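Local coordinates for protein 2-keto acid:ferredoxin oxidoreductase subunit alpha (Pyrococcus furiosus, PDB 1YD7) that probably takes part, as one subunit of a heterotetramer, in oxidising 2-oxoglutarate to succinyl-CoA and CO2 while reducing ferredoxin, at residues A80-W85 / T112-V116. Residues are numbered along the deposited sequence; the frame is centred on the assembly and turned at random.
Sequences AIGASW and TETPV
Ser-84 and Pro-115 make the polar link between the last turns of helix 73-85 and the loop that leads into strand 116-121, a central strand of the parallel alpha/beta sheet in this thiamine-diphosphate-binding type of domain. With OG anti to the backbone N (chi1 178°), the serine hydroxyl points at the loop and donates to Pro-115 O at 2.7 Å, meeting the carbonyl at a C=O...OG angle of 142° and 16° from its plane. The proline ring limits phi and so helps stiffen the loop on which the acceptor sits, while its CD lies 3.7 Å from Ser-84 OG. Without the hydroxyl, as with an alanine here, Pro-115 O would probably lose this donor, and the loop would be tied less firmly to the helix. Apolar packing takes over on the side of the sheet, where the small Ala-80 lets the helix approach and its CB touches Val-116 CG2 at 4.0 Å. Farther out, the long indole of Trp-85 reaches across to the loop: short, branched Thr-114 presents CB obliquely to NE1 at 3.4 Å, with CG2 at 3.8 Å. Beside Ser-84, the buried Thr-114 OG1 has no hydrogen-bond partner in the model, lying 3.8 Å from Ser-84 OG.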
ATOM      1  N   ALA A  80      -2.311   2.174 -11.775  1.00 27.53           N
ATOM      2  CA  ALA A  80      -3.023   1.512 -10.675  1.00 26.95           C
ATOM      3  C   ALA A  80      -4.556   1.609 -10.856  1.00 25.82           C
ATOM      4  O   ALA A  80      -5.282   0.665 -10.562  1.00 25.55           O
ATOM      5  CB  ALA A  80      -2.595   2.111  -9.333  1.00 31.02           C
ATOM      6  N   ILE A  81      -5.035   2.743 -11.361  1.00 28.75           N
ATOM      7  CA  ILE A  81      -6.475   2.925 -11.716  1.00 29.28           C
ATOM      8  C   ILE A  81      -6.961   1.912 -12.772  1.00 28.01           C
ATOM      9  O   ILE A  81      -7.991   1.250 -12.569  1.00 26.43           O
ATOM     10  CB  ILE A  81      -6.781   4.410 -12.160  1.00 32.01           C
ATOM     11  CG1 ILE A  81      -6.616   5.372 -10.976  1.00 35.50           C
ATOM     12  CG2 ILE A  81      -8.227   4.567 -12.735  1.00 31.83           C
ATOM     13  CD1 ILE A  81      -6.562   6.860 -11.388  1.00 35.09           C
ATOM     14  N   GLY A  82      -6.200   1.748 -13.862  1.00 29.01           N
ATOM     15  CA  GLY A  82      -6.555   0.788 -14.924  1.00 26.37           C
ATOM     16  C   GLY A  82      -6.539  -0.659 -14.452  1.00 26.29           C
ATOM     17  O   GLY A  82      -7.451  -1.431 -14.740  1.00 26.44           O
ATOM     18  N   ALA A  83      -5.510  -1.019 -13.693  1.00 24.34           N
ATOM     19  CA  ALA A  83      -5.456  -2.330 -13.068  1.00 22.51           C
ATOM     20  C   ALA A  83      -6.653  -2.581 -12.191  1.00 20.86           C
ATOM     21  O   ALA A  83      -7.195  -3.679 -12.204  1.00 21.51           O
ATOM     22  CB  ALA A  83      -4.152  -2.471 -12.233  1.00 25.00           C
ATOM     23  N   SER A  84      -7.031  -1.591 -11.366  1.00 24.96           N
ATOM     24  CA  SER A  84      -8.209  -1.735 -10.481  1.00 27.79           C
ATOM     25  C   SER A  84      -9.509  -1.978 -11.269  1.00 28.00           C
ATOM     26  O   SER A  84     -10.298  -2.880 -10.973  1.00 23.87           O
ATOM     27  CB  SER A  84      -8.418  -0.484  -9.609  1.00 27.84           C
ATOM     28  OG  SER A  84      -9.586  -0.653  -8.815  1.00 23.20           O
ATOM     29  N   TRP A  85      -9.741  -1.157 -12.270  1.00 29.98           N
ATOM     30  CA  TRP A  85     -10.932  -1.361 -13.118  1.00 32.64           C
ATOM     31  C   TRP A  85     -10.911  -2.704 -13.811  1.00 32.15           C
ATOM     32  O   TRP A  85     -11.948  -3.326 -14.032  1.00 31.53           O
ATOM     33  CB  TRP A  85     -11.034  -0.253 -14.129  1.00 36.33           C
ATOM     34  CG  TRP A  85     -11.553   0.985 -13.525  1.00 36.91           C
ATOM     35  CD1 TRP A  85     -10.872   2.127 -13.298  1.00 38.19           C
ATOM     36  CD2 TRP A  85     -12.897   1.218 -13.084  1.00 39.27           C
ATOM     37  NE1 TRP A  85     -11.701   3.068 -12.744  1.00 38.95           N
ATOM     38  CE2 TRP A  85     -12.953   2.531 -12.604  1.00 39.27           C
ATOM     39  CE3 TRP A  85     -14.065   0.438 -13.062  1.00 40.97           C
ATOM     40  CZ2 TRP A  85     -14.132   3.096 -12.094  1.00 41.07           C
ATOM     41  CZ3 TRP A  85     -15.234   0.994 -12.547  1.00 39.36           C
ATOM     42  CH2 TRP A  85     -15.257   2.304 -12.072  1.00 39.19           C
ATOM     43  N   THR A 112     -16.829   8.299 -10.425  1.00 80.29           N
ATOM     44  CA  THR A 112     -15.798   7.280 -10.790  1.00 71.42           C
ATOM     45  C   THR A 112     -15.718   6.045  -9.858  1.00 67.45           C
ATOM     46  O   THR A 112     -15.827   4.912 -10.342  1.00 67.34           O
ATOM     47  CB  THR A 112     -14.418   7.812 -11.377  1.00 74.13           C
ATOM     48  OG1 THR A 112     -13.903   6.811 -12.264  1.00 72.81           O
ATOM     49  CG2 THR A 112     -13.332   8.141 -10.333  1.00 73.70           C
ATOM     50  N   GLU A 113     -15.589   6.240  -8.547  1.00 58.25           N
ATOM     51  CA  GLU A 113     -15.599   5.133  -7.587  1.00 55.20           C
ATOM     52  C   GLU A 113     -14.604   4.003  -7.894  1.00 43.38           C
ATOM     53  O   GLU A 113     -14.984   2.838  -7.974  1.00 38.54           O
ATOM     54  CB  GLU A 113     -17.010   4.534  -7.446  1.00 55.40           C
ATOM     55  CG  GLU A 113     -18.090   5.519  -7.043  1.00 56.82           C
ATOM     56  CD  GLU A 113     -19.428   4.843  -6.788  0.50 56.45           C
ATOM     57  OE1 GLU A 113     -19.512   3.599  -6.871  0.50 57.74           O
ATOM     58  OE2 GLU A 113     -20.401   5.563  -6.501  0.50 56.95           O
ATOM     59  N   THR A 114     -13.331   4.344  -8.046  1.00 38.86           N
ATOM     60  CA  THR A 114     -12.285   3.306  -8.217  1.00 37.76           C
ATOM     61  C   THR A 114     -11.545   2.952  -6.897  1.00 33.51           C
ATOM     62  O   THR A 114     -10.894   3.819  -6.299  1.00 32.40           O
ATOM     63  CB  THR A 114     -11.299   3.647  -9.406  1.00 41.52           C
ATOM     64  OG1 THR A 114     -10.003   3.070  -9.181  1.00 42.90           O
ATOM     65  CG2 THR A 114     -11.160   5.113  -9.639  1.00 40.75           C
ATOM     66  N   PRO A 115     -11.655   1.681  -6.440  1.00 29.86           N
ATOM     67  CA  PRO A 115     -10.853   1.237  -5.299  1.00 30.75           C
ATOM     68  C   PRO A 115      -9.344   1.203  -5.592  1.00 31.89           C
ATOM     69  O   PRO A 115      -8.892   0.481  -6.496  1.00 29.07           O
ATOM     70  CB  PRO A 115     -11.373  -0.185  -4.998  1.00 29.97           C
ATOM     71  CG  PRO A 115     -12.531  -0.429  -5.917  1.00 29.86           C
ATOM     72  CD  PRO A 115     -12.503   0.597  -6.982  1.00 30.52           C
ATOM     73  N   VAL A 116      -8.590   1.991  -4.829  1.00 30.60           N
ATOM     74  CA  VAL A 116      -7.125   2.027  -4.904  1.00 28.77           C
ATOM     75  C   VAL A 116      -6.531   2.560  -3.594  1.00 27.04           C
ATOM     76  O   VAL A 116      -7.146   3.389  -2.956  1.00 29.81           O
ATOM     77  CB  VAL A 116      -6.645   2.849  -6.109  1.00 27.21           C
ATOM     78  CG1 VAL A 116      -7.136   4.308  -6.055  1.00 29.91           C
ATOM     79  CG2 VAL A 116      -5.101   2.794  -6.251  1.00 28.20           C
TER